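OLD nuclease (Thermus scotoductus, PDB 6P74) degrades linear and supercoiled double-stranded DNA in the 5' to 3' direction with divalent metal ions, and also hydrolyses ATP in a DNA-stimulated manner. Local coordinates at residues A[165-168]-A[169-172]; A[224-227]-A[228-231]; A[259-262]-A[263-266]. All blocks are in the same frame, centred on the assembly; numbering follows the deposited sequence.

Interactions 1 and 2 pack against each other in the dimerization region, their centres 10 Å apart. F167 of interaction 1 and F228 of interaction 2 meet edge-to-face, F167 CG lying 3.4 Å from F228 CE2, and F167 CE2 also comes within 4.0 Å of P227 CG. Interaction 3 belongs to the C-terminal part of the ATPase domain; its centre is about 23 Å from that of interaction 1 and about 21 Å from that of interaction 2, with no direct touch. Helix 154-166 bridges the gap, since it packs on both 228-231 and 259-266. All three contacts touch the second subunit, and all lie away from the ATP and metal sites.

Interaction 1 (A[165-168]-A[169-172]); sequences REFK and LQDN
F167 and Q170 make a local side-chain contact across the short connector that joins helix 154-166 to helix 170-184 in the dimerization region. L169 takes the N-cap position of the second helix, and its backbone N sits above the centre of the F167 ring, 3.6 Å from the ring plane. The F167 CG is anti to the backbone N (chi1 -177°), which swings the ring forward beneath the start of that helix; CZ ends 3.4 Å from L169 C, while CE1 reaches L169 CB at 3.8 Å. Q170 folds back the other way. A bend at chi2 (85°) carries its CG obliquely past the ring, 3.2 Å from F167 CE2, and brings the amide to the first segment. There Q170 NE2 gives a weak hydrogen bond to F167 O over 2.8 Å, and the same nitrogen lies 3.0 Å from F167 CD2. Ring and amide planes are 69° apart, so the two groups are far from a flat stack. On the other branch, Q170 OE1 rests 3.3 Å from K168 C. The glutamine thus lies against both the F167 carbonyl and its ring, held by a single weak bond across the turn. The connector sits beside the loop between strands 217-220 and 232-235, and L183 of the second subunit packs on F167, L169 and N172, placing this junction of helices 154-166 and 170-184 at the dimer interface.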
# COMPACT_ATOMS: atom_id res chain seq x y z
N ARG A 165 -0.59 -33.61 -8.37
CA ARG A 165 0.03 -34.45 -9.39
C ARG A 165 -0.59 -35.85 -9.40
O ARG A 165 -1.24 -36.24 -10.37
CB ARG A 165 1.54 -34.52 -9.15
CG ARG A 165 2.38 -35.07 -10.30
CD ARG A 165 3.79 -34.49 -10.24
NE ARG A 165 4.34 -34.48 -8.87
CZ ARG A 165 5.21 -33.58 -8.41
NH1 ARG A 165 5.64 -32.60 -9.19
NH2 ARG A 165 5.65 -33.65 -7.15
N GLU A 166 -0.41 -36.60 -8.32
CA GLU A 166 -0.88 -37.98 -8.27
C GLU A 166 -2.38 -38.10 -8.10
O GLU A 166 -2.88 -39.22 -7.92
CB GLU A 166 -0.18 -38.73 -7.14
CG GLU A 166 1.31 -38.81 -7.30
CD GLU A 166 2.01 -38.98 -5.97
OE1 GLU A 166 1.77 -40.02 -5.31
OE2 GLU A 166 2.77 -38.07 -5.57
N PHE A 167 -3.12 -37.00 -8.17
CA PHE A 167 -4.57 -37.08 -8.10
C PHE A 167 -5.12 -37.81 -9.32
O PHE A 167 -4.70 -37.56 -10.45
CB PHE A 167 -5.17 -35.69 -8.01
CG PHE A 167 -6.66 -35.68 -7.86
CD1 PHE A 167 -7.27 -36.36 -6.80
CD2 PHE A 167 -7.46 -34.96 -8.75
CE1 PHE A 167 -8.65 -36.34 -6.66
CE2 PHE A 167 -8.84 -34.93 -8.60
CZ PHE A 167 -9.44 -35.62 -7.56
N LYS A 168 -6.09 -38.71 -9.08
CA LYS A 168 -6.64 -39.51 -10.17
C LYS A 168 -8.16 -39.70 -10.10
O LYS A 168 -8.70 -40.49 -10.88
CB LYS A 168 -5.94 -40.89 -10.21
CG LYS A 168 -4.47 -40.82 -10.60
CD LYS A 168 -3.62 -41.84 -9.85
CE LYS A 168 -3.99 -43.27 -10.23
NZ LYS A 168 -3.93 -43.51 -11.70
N LEU A 169 -8.86 -38.98 -9.21
CA LEU A 169 -10.31 -39.10 -9.07
C LEU A 169 -11.05 -37.85 -9.55
O LEU A 169 -12.09 -37.50 -9.00
CB LEU A 169 -10.68 -39.40 -7.62
CG LEU A 169 -10.22 -40.78 -7.17
CD1 LEU A 169 -10.60 -41.03 -5.72
CD2 LEU A 169 -10.85 -41.80 -8.09
N GLN A 170 -10.52 -37.19 -10.59
CA GLN A 170 -11.10 -35.94 -11.06
C GLN A 170 -12.54 -36.14 -11.52
O GLN A 170 -13.41 -35.31 -11.24
CB GLN A 170 -10.27 -35.34 -12.19
CG GLN A 170 -8.86 -34.90 -11.80
CD GLN A 170 -7.84 -36.03 -11.85
OE1 GLN A 170 -8.18 -37.17 -12.18
NE2 GLN A 170 -6.59 -35.72 -11.52
N ASP A 171 -12.80 -37.25 -12.23
CA ASP A 171 -14.13 -37.50 -12.75
C ASP A 171 -15.14 -37.70 -11.63
O ASP A 171 -16.26 -37.16 -11.68
CB ASP A 171 -14.12 -38.71 -13.68
CG ASP A 171 -13.42 -38.43 -15.00
OD1 ASP A 171 -13.22 -37.24 -15.32
OD2 ASP A 171 -13.09 -39.40 -15.71
N ASN A 172 -14.79 -38.48 -10.62
CA ASN A 172 -15.72 -38.66 -9.52
C ASN A 172 -15.96 -37.35 -8.79
O ASN A 172 -17.10 -37.03 -8.42
CB ASN A 172 -15.21 -39.74 -8.57
CG ASN A 172 -16.29 -40.71 -8.16
OD1 ASN A 172 -16.58 -40.88 -6.98
ND2 ASN A 172 -16.92 -41.35 -9.16

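Interaction 2 (A[224-227]-A[228-231])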
# COMPACT_ATOMS: atom_id res chain seq x y z
N PRO A 224 -13.72 -27.73 -10.70
CA PRO A 224 -13.79 -29.19 -10.52
C PRO A 224 -12.70 -29.93 -11.27
O PRO A 224 -12.35 -31.05 -10.88
CB PRO A 224 -15.19 -29.55 -11.04
CG PRO A 224 -15.63 -28.37 -11.85
CD PRO A 224 -14.96 -27.17 -11.26
N ALA A 225 -12.13 -29.33 -12.32
CA ALA A 225 -11.00 -29.95 -13.02
C ALA A 225 -9.74 -29.94 -12.16
O ALA A 225 -9.00 -30.93 -12.14
CB ALA A 225 -10.76 -29.22 -14.34
N ASN A 226 -9.48 -28.84 -11.45
CA ASN A 226 -8.29 -28.67 -10.63
C ASN A 226 -8.72 -28.26 -9.23
O ASN A 226 -8.60 -27.08 -8.84
CB ASN A 226 -7.34 -27.63 -11.25
CG ASN A 226 -6.00 -27.57 -10.54
OD1 ASN A 226 -5.60 -28.51 -9.86
ND2 ASN A 226 -5.31 -26.45 -10.71
N PRO A 227 -9.20 -29.21 -8.42
CA PRO A 227 -9.80 -28.84 -7.12
C PRO A 227 -8.78 -28.37 -6.09
O PRO A 227 -9.09 -27.48 -5.29
CB PRO A 227 -10.49 -30.14 -6.69
CG PRO A 227 -9.69 -31.22 -7.34
CD PRO A 227 -9.25 -30.66 -8.67
N PHE A 228 -7.58 -28.94 -6.09
CA PHE A 228 -6.53 -28.52 -5.17
C PHE A 228 -6.10 -27.06 -5.37
O PHE A 228 -5.25 -26.58 -4.61
CB PHE A 228 -5.34 -29.48 -5.31
CG PHE A 228 -5.70 -30.89 -4.98
CD1 PHE A 228 -5.74 -31.32 -3.66
CD2 PHE A 228 -6.04 -31.79 -5.97
CE1 PHE A 228 -6.09 -32.61 -3.33
CE2 PHE A 228 -6.39 -33.08 -5.65
CZ PHE A 228 -6.42 -33.50 -4.33
N ASN A 229 -6.66 -26.34 -6.33
CA ASN A 229 -6.39 -24.91 -6.49
C ASN A 229 -7.35 -24.03 -5.71
O ASN A 229 -7.16 -22.81 -5.67
CB ASN A 229 -6.44 -24.51 -7.96
CG ASN A 229 -5.06 -24.37 -8.57
OD1 ASN A 229 -4.07 -24.93 -8.07
ND2 ASN A 229 -4.97 -23.61 -9.67
N SER A 230 -8.38 -24.60 -5.10
CA SER A 230 -9.29 -23.86 -4.25
C SER A 230 -9.28 -24.36 -2.81
O SER A 230 -10.02 -23.84 -1.97
CB SER A 230 -10.72 -23.94 -4.82
OG SER A 230 -10.72 -24.63 -6.07
N LEU A 231 -8.47 -25.37 -2.51
CA LEU A 231 -8.39 -25.87 -1.14
C LEU A 231 -7.76 -24.81 -0.24
O LEU A 231 -6.82 -24.11 -0.62
CB LEU A 231 -7.59 -27.16 -1.10
CG LEU A 231 -8.15 -28.39 -0.42
CD1 LEU A 231 -9.59 -28.71 -0.84
CD2 LEU A 231 -7.25 -29.56 -0.74
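N226 and P227 face N229 and S230 across a short 3-10 turn in the loop linking strands 217-220 and 232-235 of the dimerization region. Two backbone carbonyls supply the acceptors. N226 O takes the amide of N229, with 3.3 Å between N229 N and N226 O, and P227 O takes the next amide in a shorter, nearly straight bond: S230 N to P227 O is 3.0 Å, with an N-H...O angle of 170°. P227 O has a second, weak partner in the hydroxyl of S230, OG lying 3.4 Å from it, so S230 meets this oxygen with its amide and, weakly, with its hydroxyl. The proline itself has no N-H to give. N226 sends its amide over the turn, with CG anti to the backbone N (chi1 -172°); OD1 is satisfied by NE of R164, while ND2 comes close to the N229 carboxamide without bonding to it. Around the turn, R152 NH1 binds L231 O and, weakly, F228 O. The F228 side chain touches V163 of helix 154-166, whereas P227 rests on F173 of helix 170-184; L184 of the second subunit packs on both P227 and F228. Between these last two the apolar contact is modest: the ring atom F228 CD2 lies 3.9 Å from P227 CG.

Interaction 3 (A[259-262]-A[263-266]); sequences IFEA and FRQL
I259 and F263 pack one turn apart near the C-terminal end of helix 246-266, an alpha-helix of the ATPase domain with regular i to i+4 backbone bonds such as F263 N to I259 O (3.0 Å). Their side chains lie side by side and point the same way, and the methyl CG2 of I259 touches F263 CE2 at 3.8 Å. F260 stands at the flank of this pair: its CA faces the edge of the F263 ring, but CD1 only grazes F263 CD2 at 4.4 Å. The resulting ridge fits between neighbours. I155 and L159 of helix 154-166 receive I259, A262 and F263, while F260 turns to V273 and I275 of strand 272-276 and meets F290 edge-to-face. The small A262 also admits T195 of the second subunit. On another side E261, CG anti to the backbone N (chi1 173°), bends at chi2 so that its carboxylate reaches the next turn. There it lies between the side chains of R264 and Q265, touching both. Its OE1 lies over one face of the R264 guanidinium in a salt bridge, 2.5 Å from NH2, with the two planes 75° apart. R264 NH2 also lies near NH2 of R292, so the carboxylate probably offsets positive charge here. The other oxygen, OE2, is met on its anti side by Q265 NE2 at 3.0 Å, with an N-H...O angle of 171°.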
# COMPACT_ATOMS: atom_id res chain seq x y z
N ILE A 259 2.27 -24.97 7.95
CA ILE A 259 2.53 -25.20 6.53
C ILE A 259 4.02 -25.38 6.29
O ILE A 259 4.45 -26.30 5.59
CB ILE A 259 1.95 -24.06 5.66
CG1 ILE A 259 0.42 -24.18 5.55
CG2 ILE A 259 2.53 -24.10 4.25
CD1 ILE A 259 -0.22 -22.85 5.27
N PHE A 260 4.84 -24.52 6.91
CA PHE A 260 6.28 -24.64 6.72
C PHE A 260 6.82 -25.92 7.33
O PHE A 260 7.78 -26.50 6.81
CB PHE A 260 6.98 -23.43 7.30
CG PHE A 260 7.05 -22.28 6.34
CD1 PHE A 260 8.11 -22.17 5.45
CD2 PHE A 260 6.05 -21.32 6.32
CE1 PHE A 260 8.18 -21.11 4.57
CE2 PHE A 260 6.12 -20.26 5.43
CZ PHE A 260 7.18 -20.16 4.55
N GLU A 261 6.23 -26.38 8.43
CA GLU A 261 6.63 -27.66 8.99
C GLU A 261 6.26 -28.81 8.05
O GLU A 261 7.00 -29.80 7.97
CB GLU A 261 6.00 -27.84 10.37
CG GLU A 261 6.18 -29.22 11.02
CD GLU A 261 7.64 -29.61 11.29
OE1 GLU A 261 8.51 -28.72 11.25
OE2 GLU A 261 7.91 -30.82 11.53
N ALA A 262 5.15 -28.70 7.31
CA ALA A 262 4.86 -29.74 6.33
C ALA A 262 5.88 -29.73 5.19
O ALA A 262 6.35 -30.78 4.75
CB ALA A 262 3.44 -29.60 5.80
N PHE A 263 6.26 -28.53 4.71
CA PHE A 263 7.32 -28.44 3.70
C PHE A 263 8.57 -29.17 4.13
O PHE A 263 9.17 -29.92 3.35
CB PHE A 263 7.66 -26.98 3.43
CG PHE A 263 6.77 -26.31 2.42
CD1 PHE A 263 6.51 -26.92 1.21
CD2 PHE A 263 6.23 -25.07 2.67
CE1 PHE A 263 5.70 -26.29 0.28
CE2 PHE A 263 5.41 -24.45 1.75
CZ PHE A 263 5.15 -25.06 0.56
N ARG A 264 9.02 -28.95 5.37
CA ARG A 264 10.28 -29.53 5.80
C ARG A 264 10.21 -31.04 5.82
O ARG A 264 11.18 -31.72 5.48
CB ARG A 264 10.67 -28.99 7.18
CG ARG A 264 12.11 -29.27 7.52
CD ARG A 264 12.21 -30.19 8.68
NE ARG A 264 11.65 -29.56 9.87
CZ ARG A 264 11.27 -30.21 10.95
NH1 ARG A 264 11.37 -31.54 11.01
NH2 ARG A 264 10.78 -29.54 11.99
N GLN A 265 9.06 -31.58 6.24
CA GLN A 265 8.86 -33.03 6.21
C GLN A 265 8.72 -33.56 4.80
O GLN A 265 9.15 -34.68 4.52
CB GLN A 265 7.64 -33.42 7.03
CG GLN A 265 7.71 -32.97 8.46
CD GLN A 265 6.75 -33.74 9.33
OE1 GLN A 265 6.25 -34.79 8.94
NE2 GLN A 265 6.47 -33.21 10.52
N LEU A 266 8.10 -32.79 3.89
CA LEU A 266 7.95 -33.26 2.51
C LEU A 266 9.27 -33.20 1.75
O LEU A 266 9.41 -33.88 0.73
CB LEU A 266 6.88 -32.45 1.77
CG LEU A 266 5.43 -32.89 1.96
CD1 LEU A 266 5.21 -34.33 1.50
CD2 LEU A 266 4.94 -32.70 3.41